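Local coordinates for protein L-fuculose phosphate aldolase (Streptococcus pneumoniae, PDB 4C24) that is a zinc-binding member of the class II aldolase/adducin family, with a central mixed beta-sheet, and assembles from four chains, at residues Leu42-Pro47 with Ile60-Ile65; Ser48-Phe53 with Gly72-Ser77; Glu112-Ser117 with Lys126-Ala131. One frame throughout, in Å; residues are numbered along the deposited sequence. Where two conformers were deposited one is given.

Interaction 1. Residues Leu42-Pro47 with Ile60-Ile65; sequences LMAITP and IVVMDI
Met43 and Met63 lie side by side on one face of the sheet, pointing the same way; in the modelled conformer of Met63, one of two, its SD is 3.6 Å from CE of Met43. The Met43 chain runs straight out, CG anti to the backbone N (chi1 179°), and bends only at its last torsion, which turns the methyl towards the partner sulfur. In that same conformer the Met63 chain also bends at its last torsion and crosses Ile45 at a slant, CE 4.1 Å from Ile45 CG2; this CG2 faces CB of Val61 as well. His83, Tyr87 and Trp80 of helix 80-89 pack on this methionine and isoleucine layer. Leu42, Ala44 and Val62 occupy the opposite face: CB of Leu42 lies 4.0 Å from Val62 CG1, while Ala44 CB touches CG2 of Ile60.

Strands 42-45 and 61-64 are antiparallel neighbours in the mixed sheet of the class II aldolase/adducin fold, their axes approaching to 4.6 Å, with strands 32-37 and 69-71 as the outer neighbours. Met43 and Met63 form one hydrogen-bonded pair, both N-to-O distances being 2.8 Å. Ile45 and Val61 form the next; Ile45 N reaches Val61 O at 2.8 Å, and the return bond from Val61 N to Ile45 O is nearly straight at 170°. Between these pairs, CA of Val62 makes a CA-H...O contact with Met43 O.

Past the last pair, CD1 of Ile60 reaches CA of Thr46 at 4.0 Å. Thr46 OG1 is hydrogen-bonded to Leu33 N, and at the other end Asp64 OD1 accepts from the backbone N of Asn66 and Asn68.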
loop_
_atom_site.group_PDB
_atom_site.type_symbol
_atom_site.label_atom_id
_atom_site.label_comp_id
_atom_site.label_asym_id
_atom_site.label_seq_id
_atom_site.Cartn_x
_atom_site.Cartn_y
_atom_site.Cartn_z
ATOM N N LEU A 42 -8.164 11.561 -36.305
ATOM C CA LEU A 42 -7.644 12.552 -35.377
ATOM C C LEU A 42 -7.308 11.859 -34.081
ATOM O O LEU A 42 -8.097 11.019 -33.605
ATOM C CB LEU A 42 -8.697 13.625 -35.080
ATOM C CG LEU A 42 -9.028 14.536 -36.260
ATOM C CD1 LEU A 42 -10.161 15.471 -35.845
ATOM C CD2 LEU A 42 -7.794 15.302 -36.698
ATOM N N MET A 43 -6.158 12.224 -33.500
ATOM C CA MET A 43 -5.838 11.821 -32.144
ATOM C C MET A 43 -6.120 12.949 -31.148
ATOM O O MET A 43 -5.688 14.070 -31.361
ATOM C CB MET A 43 -4.357 11.376 -32.066
ATOM C CG MET A 43 -3.950 10.959 -30.668
ATOM S SD MET A 43 -2.225 10.416 -30.558
ATOM C CE MET A 43 -1.350 11.961 -30.677
ATOM N N ALA A 44 -6.809 12.631 -30.050
ATOM C CA ALA A 44 -6.915 13.548 -28.940
ATOM C C ALA A 44 -6.009 13.037 -27.828
ATOM O O ALA A 44 -6.062 11.860 -27.485
ATOM C CB ALA A 44 -8.358 13.632 -28.463
ATOM N N ILE A 45 -5.204 13.920 -27.269
ATOM C CA ILE A 45 -4.205 13.498 -26.287
ATOM C C ILE A 45 -4.121 14.487 -25.130
ATOM O O ILE A 45 -4.409 15.669 -25.287
ATOM C CB ILE A 45 -2.843 13.281 -26.993
ATOM C CG1 ILE A 45 -1.876 12.593 -26.032
ATOM C CG2 ILE A 45 -2.278 14.589 -27.536
ATOM C CD1 ILE A 45 -0.674 11.949 -26.713
ATOM N N THR A 46 -3.755 14.008 -23.956
ATOM C CA THR A 46 -3.525 14.893 -22.813
ATOM C C THR A 46 -2.357 15.837 -23.030
ATOM O O THR A 46 -1.457 15.536 -23.820
ATOM C CB THR A 46 -3.365 14.066 -21.528
ATOM O OG1 THR A 46 -2.345 13.064 -21.750
ATOM C CG2 THR A 46 -4.675 13.368 -21.206
ATOM N N PRO A 47 -2.352 16.996 -22.352
ATOM C CA PRO A 47 -1.305 17.989 -22.550
ATOM C C PRO A 47 -0.073 17.678 -21.714
ATOM O O PRO A 47 -0.171 16.905 -20.749
ATOM C CB PRO A 47 -1.969 19.267 -22.025
ATOM C CG PRO A 47 -2.790 18.745 -20.894
ATOM C CD PRO A 47 -3.407 17.498 -21.442
ATOM N N ILE A 60 -6.839 19.647 -23.668
ATOM C CA ILE A 60 -6.683 18.463 -24.561
ATOM C C ILE A 60 -6.235 18.950 -25.924
ATOM O O ILE A 60 -6.706 19.961 -26.448
ATOM C CB ILE A 60 -7.954 17.565 -24.667
ATOM C CG1 ILE A 60 -8.371 17.058 -23.278
ATOM C CG2 ILE A 60 -7.776 16.406 -25.679
ATOM C CD1 ILE A 60 -7.348 16.157 -22.605
ATOM N N VAL A 61 -5.264 18.240 -26.483
ATOM C CA VAL A 61 -4.708 18.603 -27.761
ATOM C C VAL A 61 -5.186 17.610 -28.797
ATOM O O VAL A 61 -5.213 16.393 -28.548
ATOM C CB VAL A 61 -3.156 18.640 -27.739
ATOM C CG1 VAL A 61 -2.626 18.967 -29.119
ATOM C CG2 VAL A 61 -2.630 19.655 -26.728
ATOM N N VAL A 62 -5.586 18.126 -29.955
ATOM C CA VAL A 62 -6.087 17.258 -31.016
ATOM C C VAL A 62 -5.138 17.404 -32.189
ATOM O O VAL A 62 -4.748 18.504 -32.566
ATOM C CB VAL A 62 -7.529 17.631 -31.436
ATOM C CG1 VAL A 62 -8.042 16.682 -32.513
ATOM C CG2 VAL A 62 -8.417 17.568 -30.205
ATOM N N MET A 63 -4.729 16.267 -32.742
ATOM C CA MET A 63 -3.738 16.214 -33.781
ATOM C C MET A 63 -4.221 15.385 -34.947
ATOM O O MET A 63 -4.954 14.436 -34.750
ATOM C CB MET A 63 -2.570 15.444 -33.202
ATOM C CG MET A 63 -1.232 16.078 -33.370
ATOM S SD MET A 63 -0.213 14.937 -32.425
ATOM C CE MET A 63 -0.169 15.809 -30.864
ATOM N N ASP A 64 -3.764 15.699 -36.152
ATOM C CA ASP A 64 -4.020 14.836 -37.298
ATOM C C ASP A 64 -2.987 13.680 -37.353
ATOM O O ASP A 64 -2.097 13.603 -36.518
ATOM C CB ASP A 64 -4.115 15.647 -38.601
ATOM C CG ASP A 64 -2.766 16.078 -39.162
ATOM O OD1 ASP A 64 -1.689 15.674 -38.638
ATOM O OD2 ASP A 64 -2.764 16.825 -40.171
ATOM N N ILE A 65 -3.150 12.803 -38.331
ATOM C CA ILE A 65 -2.376 11.544 -38.357
ATOM C C ILE A 65 -0.888 11.802 -38.549
ATOM O O ILE A 65 -0.079 10.924 -38.227
ATOM C CB ILE A 65 -2.897 10.550 -39.418
ATOM C CG1 ILE A 65 -2.345 9.141 -39.164
ATOM C CG2 ILE A 65 -2.531 11.005 -40.831
ATOM C CD1 ILE A 65 -2.831 8.530 -37.887
#

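Interaction 2. Residues Ser48-Phe53 with Gly72-Ser77; sequences SGIDFF and GERLPS. With SO4 (sulfate ion), chain E.
A corner that holds a sulfate ion, probably from the crystallisation liquor, forms where the loop after strand 42-45 meets the loop leading into helix 80-89. Segment 48-53 supplies Ser48 and Gly49, and segment 72-77 supplies Ser77, whose side chain lies about 7 Å from the bound zinc ion. The hydroxyl of Ser48 donates to sulfate O1, with OG 3.0 Å from that oxygen. Its OG stands anti to the backbone N (chi1 180°), which carries it to the anion while the N-H serves the other loop. The N-H of Gly49 points almost straight at sulfate O3, with an N-H...O angle of 175°, and OG of Ser77 makes the shortest of these three bonds, 2.7 Å to O4. The anion therefore bridges the loops, each bond going to a different oxygen. Ser78 N and Asn32 ND2 add further hydrogen bonds to it, and Ser77 OG is also hydrogen-bonded to Glu79 N.

Directly between the loops there is one backbone hydrogen bond, from Ser48 N to Leu75 O at 2.9 Å. CB of Ser48 also packs at 3.4 Å against Pro76 O, so the serine is in close contact with two successive carbonyls of the other loop.

Farther from the sulfate, Ile50 and Arg74 cross at about a right angle. The terminal methyl CD1 of Ile50 rests over one face of the Arg74 guanidinium, 3.5 Å from NE and offset towards the rim. A salt bridge from Arg74 NE to Asp59 helps to fix the rotation of this flat group, and Pro47 packs against the same arginine. Serine hydroxyls and backbone N-H groups gathered round a tetrahedral oxyanion, close to a metal site, are consistent with an anion pocket of the sulfate or phosphate type.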
loop_
_atom_site.group_PDB
_atom_site.type_symbol
_atom_site.label_atom_id
_atom_site.label_comp_id
_atom_site.label_asym_id
_atom_site.label_seq_id
_atom_site.Cartn_x
_atom_site.Cartn_y
_atom_site.Cartn_z
ATOM N N SER A 48 1.046 18.317 -22.041
ATOM C CA SER A 48 2.297 18.090 -21.298
ATOM C C SER A 48 2.284 18.827 -19.971
ATOM O O SER A 48 1.812 19.965 -19.899
ATOM C CB SER A 48 3.503 18.563 -22.104
ATOM O OG SER A 48 4.694 18.337 -21.370
ATOM N N GLY A 49 2.792 18.174 -18.929
ATOM C CA GLY A 49 3.116 18.836 -17.668
ATOM C C GLY A 49 1.972 19.554 -16.987
ATOM O O GLY A 49 2.182 20.612 -16.377
ATOM N N ILE A 50 0.766 19.004 -17.113
ATOM C CA ILE A 50 -0.361 19.478 -16.315
ATOM C C ILE A 50 -0.854 18.313 -15.461
ATOM O O ILE A 50 -1.159 17.239 -15.986
ATOM C CB ILE A 50 -1.498 20.086 -17.188
ATOM C CG1 ILE A 50 -0.963 21.272 -18.002
ATOM C CG2 ILE A 50 -2.679 20.532 -16.323
ATOM C CD1 ILE A 50 -2.003 21.958 -18.865
ATOM N N ASP A 51 -0.905 18.539 -14.146
ATOM C CA ASP A 51 -1.488 17.610 -13.174
ATOM C C ASP A 51 -2.836 17.087 -13.677
ATOM O O ASP A 51 -3.669 17.867 -14.159
ATOM C CB ASP A 51 -1.674 18.344 -11.833
ATOM C CG ASP A 51 -1.933 17.402 -10.660
ATOM O OD1 ASP A 51 -2.985 16.722 -10.637
ATOM O OD2 ASP A 51 -1.088 17.373 -9.731
ATOM N N PHE A 52 -3.046 15.775 -13.585
ATOM C CA PHE A 52 -4.281 15.161 -14.088
ATOM C C PHE A 52 -5.546 15.777 -13.498
ATOM O O PHE A 52 -6.594 15.811 -14.146
ATOM C CB PHE A 52 -4.294 13.646 -13.862
ATOM C CG PHE A 52 -3.464 12.864 -14.854
ATOM C CD1 PHE A 52 -3.249 13.334 -16.148
ATOM C CD2 PHE A 52 -2.925 11.640 -14.500
ATOM C CE1 PHE A 52 -2.488 12.608 -17.057
ATOM C CE2 PHE A 52 -2.170 10.902 -15.406
ATOM C CZ PHE A 52 -1.946 11.388 -16.685
ATOM N N PHE A 53 -5.445 16.270 -12.268
ATOM C CA PHE A 53 -6.604 16.843 -11.604
ATOM C C PHE A 53 -6.867 18.299 -11.973
ATOM O O PHE A 53 -7.852 18.897 -11.527
ATOM C CB PHE A 53 -6.492 16.638 -10.094
ATOM C CG PHE A 53 -7.067 15.340 -9.644
ATOM C CD1 PHE A 53 -8.426 15.244 -9.361
ATOM C CD2 PHE A 53 -6.283 14.199 -9.566
ATOM C CE1 PHE A 53 -8.987 14.050 -8.964
ATOM C CE2 PHE A 53 -6.840 12.996 -9.164
ATOM C CZ PHE A 53 -8.192 12.921 -8.869
ATOM N N GLY A 72 -6.381 23.066 -29.670
ATOM C CA GLY A 72 -5.705 23.192 -28.384
ATOM C C GLY A 72 -4.475 24.064 -28.435
ATOM O O GLY A 72 -3.687 23.984 -29.379
ATOM N N GLU A 73 -4.306 24.906 -27.417
ATOM C CA GLU A 73 -3.179 25.825 -27.359
ATOM C C GLU A 73 -2.061 25.281 -26.495
ATOM O O GLU A 73 -0.964 25.819 -26.512
ATOM C CB GLU A 73 -3.617 27.173 -26.791
ATOM C CG GLU A 73 -5.015 27.587 -27.210
ATOM C CD GLU A 73 -5.031 28.410 -28.475
ATOM O OE1 GLU A 73 -4.325 28.056 -29.446
ATOM O OE2 GLU A 73 -5.760 29.418 -28.491
ATOM N N ARG A 74 -2.364 24.240 -25.725
ATOM C CA ARG A 74 -1.362 23.601 -24.863
ATOM C C ARG A 74 -0.448 22.773 -25.711
ATOM O O ARG A 74 -0.843 22.304 -26.760
ATOM C CB ARG A 74 -2.012 22.682 -23.834
ATOM C CG ARG A 74 -2.889 23.387 -22.820
ATOM C CD ARG A 74 -2.088 24.325 -21.934
ATOM N NE ARG A 74 -2.911 24.774 -20.819
ATOM C CZ ARG A 74 -2.482 25.505 -19.793
ATOM N NH1 ARG A 74 -1.215 25.890 -19.715
ATOM N NH2 ARG A 74 -3.335 25.844 -18.840
ATOM N N LEU A 75 0.785 22.625 -25.249
ATOM C CA LEU A 75 1.693 21.644 -25.822
ATOM C C LEU A 75 1.161 20.258 -25.511
ATOM O O LEU A 75 0.747 19.979 -24.374
ATOM C CB LEU A 75 3.107 21.814 -25.271
ATOM C CG LEU A 75 3.922 23.033 -25.744
ATOM C CD1 LEU A 75 5.396 22.825 -25.421
ATOM C CD2 LEU A 75 3.747 23.321 -27.229
ATOM N N PRO A 76 1.153 19.375 -26.525
ATOM C CA PRO A 76 0.717 18.009 -26.287
ATOM C C PRO A 76 1.734 17.275 -25.418
ATOM O O PRO A 76 2.900 17.699 -25.305
ATOM C CB PRO A 76 0.706 17.391 -27.687
ATOM C CG PRO A 76 1.679 18.203 -28.466
ATOM C CD PRO A 76 1.524 19.600 -27.932
ATOM N N SER A 77 1.264 16.208 -24.793
ATOM C CA SER A 77 2.150 15.279 -24.062
ATOM C C SER A 77 3.469 15.111 -24.811
ATOM O O SER A 77 3.461 14.974 -26.035
ATOM C CB SER A 77 1.501 13.919 -23.982
ATOM O OG SER A 77 2.429 12.957 -23.502
HETATM S S SO4 E . 3.787 14.443 -20.344
HETATM O O1 SO4 E . 4.427 15.373 -21.298
HETATM O O2 SO4 E . 4.772 13.398 -20.050
HETATM O O3 SO4 E . 3.468 15.280 -19.170
HETATM O O4 SO4 E . 2.584 13.811 -20.929
#

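Interaction 3. Residues Glu112-Ser117 with Lys126-Ala131; sequences EPLPAS and KDVRVA
Leu114 and Val128 make a single antiparallel bridge, a short beta-like pairing of the loop after helix 103-110 with the approach to strand 130-131, at one edge of the mixed sheet of this aldolase fold. Hydrogen bonds run both ways: Leu114 N to Val128 O at 2.9 Å, and Val128 N to Leu114 O, also at 2.9 Å. The touching parts run 170° apart in direction. Carbon atoms also come close to both of the bridging carbonyls. Pro113 CB approaches Val128 O at 3.5 Å, with the CA of the same proline slightly nearer, and CB of Asp127 presses close to Leu114 O, at 3.1 Å.

Apolar packing follows from the pairing. The two CB atoms, Leu114 CB and Val128 CB, stand 4.1 Å apart. The isobutyl branch of Leu114 has CG anti to the backbone N (chi1 174°) and packs against Val179 and Tyr186 of helix 169-192, whereas Val128 packs on Leu156 of strand 154-157; Ile121, in the loop joining the two segments, touches both side chains. Glu112 packs on Phe192 of the second subunit.

Charged groups turn to partners beyond the pairing: Asp127 is salt-bridged through OD1 to Arg152, Lys126 NZ forms a salt bridge with Asp200, and the guanidinium of Arg129 donates through NH1 to the carbonyls of Ala148 and Glu150.

Water closes the far end of the pairing. Ala116, at the centre of an inverse gamma turn, touches Lys126 O with its CB, and a water molecule links the same backbones, accepting from Ala116 N at 2.9 Å and donating to Lys126 O at 2.8 Å.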
loop_
_atom_site.group_PDB
_atom_site.type_symbol
_atom_site.label_atom_id
_atom_site.label_comp_id
_atom_site.label_asym_id
_atom_site.label_seq_id
_atom_site.Cartn_x
_atom_site.Cartn_y
_atom_site.Cartn_z
ATOM N N GLU A 112 13.356 -6.728 -17.974
ATOM C CA GLU A 112 12.877 -8.090 -17.876
ATOM C C GLU A 112 11.451 -8.156 -18.357
ATOM O O GLU A 112 10.638 -7.313 -17.952
ATOM C CB GLU A 112 12.913 -8.582 -16.435
ATOM C CG GLU A 112 14.305 -8.911 -15.915
ATOM C CD GLU A 112 14.748 -10.336 -16.226
ATOM O OE1 GLU A 112 14.001 -11.077 -16.910
ATOM O OE2 GLU A 112 15.855 -10.707 -15.771
ATOM N N PRO A 113 11.134 -9.098 -19.241
ATOM C CA PRO A 113 9.770 -9.253 -19.711
ATOM C C PRO A 113 8.843 -9.857 -18.660
ATOM O O PRO A 113 9.276 -10.402 -17.643
ATOM C CB PRO A 113 9.916 -10.182 -20.906
ATOM C CG PRO A 113 11.126 -11.047 -20.553
ATOM C CD PRO A 113 12.037 -10.155 -19.773
ATOM N N LEU A 114 7.542 -9.732 -18.898
ATOM C CA LEU A 114 6.563 -10.318 -18.001
ATOM C C LEU A 114 5.902 -11.541 -18.621
ATOM O O LEU A 114 5.180 -11.416 -19.612
ATOM C CB LEU A 114 5.479 -9.265 -17.700
ATOM C CG LEU A 114 4.261 -9.693 -16.880
ATOM C CD1 LEU A 114 4.625 -10.232 -15.511
ATOM C CD2 LEU A 114 3.340 -8.491 -16.724
ATOM N N PRO A 115 6.135 -12.732 -18.031
ATOM C CA PRO A 115 5.524 -13.937 -18.558
ATOM C C PRO A 115 4.195 -14.272 -17.905
ATOM O O PRO A 115 3.762 -13.546 -17.006
ATOM C CB PRO A 115 6.557 -15.021 -18.200
ATOM C CG PRO A 115 7.106 -14.538 -16.905
ATOM C CD PRO A 115 7.000 -13.020 -16.878
ATOM N N ALA A 116 3.577 -15.368 -18.347
ATOM C CA ALA A 116 2.264 -15.807 -17.880
ATOM C C ALA A 116 2.294 -16.566 -16.554
ATOM O O ALA A 116 1.799 -17.705 -16.473
ATOM C CB ALA A 116 1.596 -16.648 -18.946
ATOM N N SER A 117 2.821 -15.937 -15.507
ATOM C CA SER A 117 2.710 -16.513 -14.169
ATOM C C SER A 117 1.285 -16.412 -13.640
ATOM O O SER A 117 0.899 -17.182 -12.794
ATOM C CB SER A 117 3.713 -15.899 -13.180
ATOM O OG SER A 117 3.799 -14.484 -13.311
ATOM N N LYS A 126 0.408 -13.362 -24.485
ATOM C CA LYS A 126 0.986 -14.448 -23.651
ATOM C C LYS A 126 2.070 -13.948 -22.709
ATOM O O LYS A 126 2.394 -14.599 -21.708
ATOM C CB LYS A 126 1.492 -15.619 -24.506
ATOM C CG LYS A 126 2.705 -15.291 -25.353
ATOM C CD LYS A 126 3.278 -16.530 -26.025
ATOM C CE LYS A 126 4.570 -16.148 -26.716
ATOM N NZ LYS A 126 5.066 -17.317 -27.523
ATOM N N ASP A 127 2.660 -12.817 -23.070
ATOM C CA ASP A 127 3.654 -12.140 -22.257
ATOM C C ASP A 127 3.665 -10.685 -22.651
ATOM O O ASP A 127 3.007 -10.296 -23.625
ATOM C CB ASP A 127 5.068 -12.777 -22.412
ATOM C CG ASP A 127 5.537 -12.857 -23.853
ATOM O OD1 ASP A 127 5.106 -12.050 -24.703
ATOM O OD2 ASP A 127 6.374 -13.751 -24.159
ATOM N N VAL A 128 4.373 -9.876 -21.875
ATOM C CA VAL A 128 4.602 -8.474 -22.217
ATOM C C VAL A 128 6.105 -8.248 -22.359
ATOM O O VAL A 128 6.893 -8.588 -21.464
ATOM C CB VAL A 128 4.003 -7.531 -21.167
ATOM C CG1 VAL A 128 4.292 -6.090 -21.530
ATOM C CG2 VAL A 128 2.504 -7.777 -21.054
ATOM N N ARG A 129 6.491 -7.754 -23.521
ATOM C CA ARG A 129 7.903 -7.546 -23.837
ATOM C C ARG A 129 8.419 -6.239 -23.280
ATOM O O ARG A 129 7.634 -5.360 -22.900
ATOM C CB ARG A 129 8.099 -7.531 -25.344
ATOM C CG ARG A 129 7.532 -8.726 -26.086
ATOM C CD ARG A 129 8.059 -8.719 -27.503
ATOM N NE ARG A 129 7.314 -9.602 -28.382
ATOM C CZ ARG A 129 6.267 -9.232 -29.105
ATOM N NH1 ARG A 129 5.838 -7.965 -29.054
ATOM N NH2 ARG A 129 5.651 -10.123 -29.873
ATOM N N VAL A 130 9.736 -6.090 -23.283
ATOM C CA VAL A 130 10.352 -4.824 -22.937
ATOM C C VAL A 130 10.976 -4.188 -24.189
ATOM O O VAL A 130 11.775 -4.807 -24.921
ATOM C CB VAL A 130 11.327 -4.954 -21.739
ATOM C CG1 VAL A 130 12.580 -5.738 -22.126
ATOM C CG2 VAL A 130 11.668 -3.582 -21.161
ATOM N N ALA A 131 10.579 -2.956 -24.465
ATOM C CA ALA A 131 11.126 -2.230 -25.585
ATOM C C ALA A 131 12.581 -1.844 -25.336
ATOM O O ALA A 131 13.006 -1.678 -24.195
ATOM C CB ALA A 131 10.296 -0.970 -25.823
HETATM O O HOH W 1 4.356 -16.402 -20.934
#

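In the fold
Interactions 1 and 2 form a continuous region, their centres 11 Å apart and their segments alternating along the chain. They meet where Thr46 O probably accepts a hydrogen bond from Ser77 N and where Pro47 packs against Leu75 O, so the loops round the sulfate are carried directly by the strand pair. Interaction 3 follows later in the sequence, on the opposite side of the chain's centre, and touches neither: its nearest atoms are about 17 Å from interaction 1 and about 16 Å from interaction 2. Interactions 1 and 3 reach the same mixed sheet, near its two edges, so the sulfate corner and the 112-117/126-131 pairing are separate regions of one sheet-based domain.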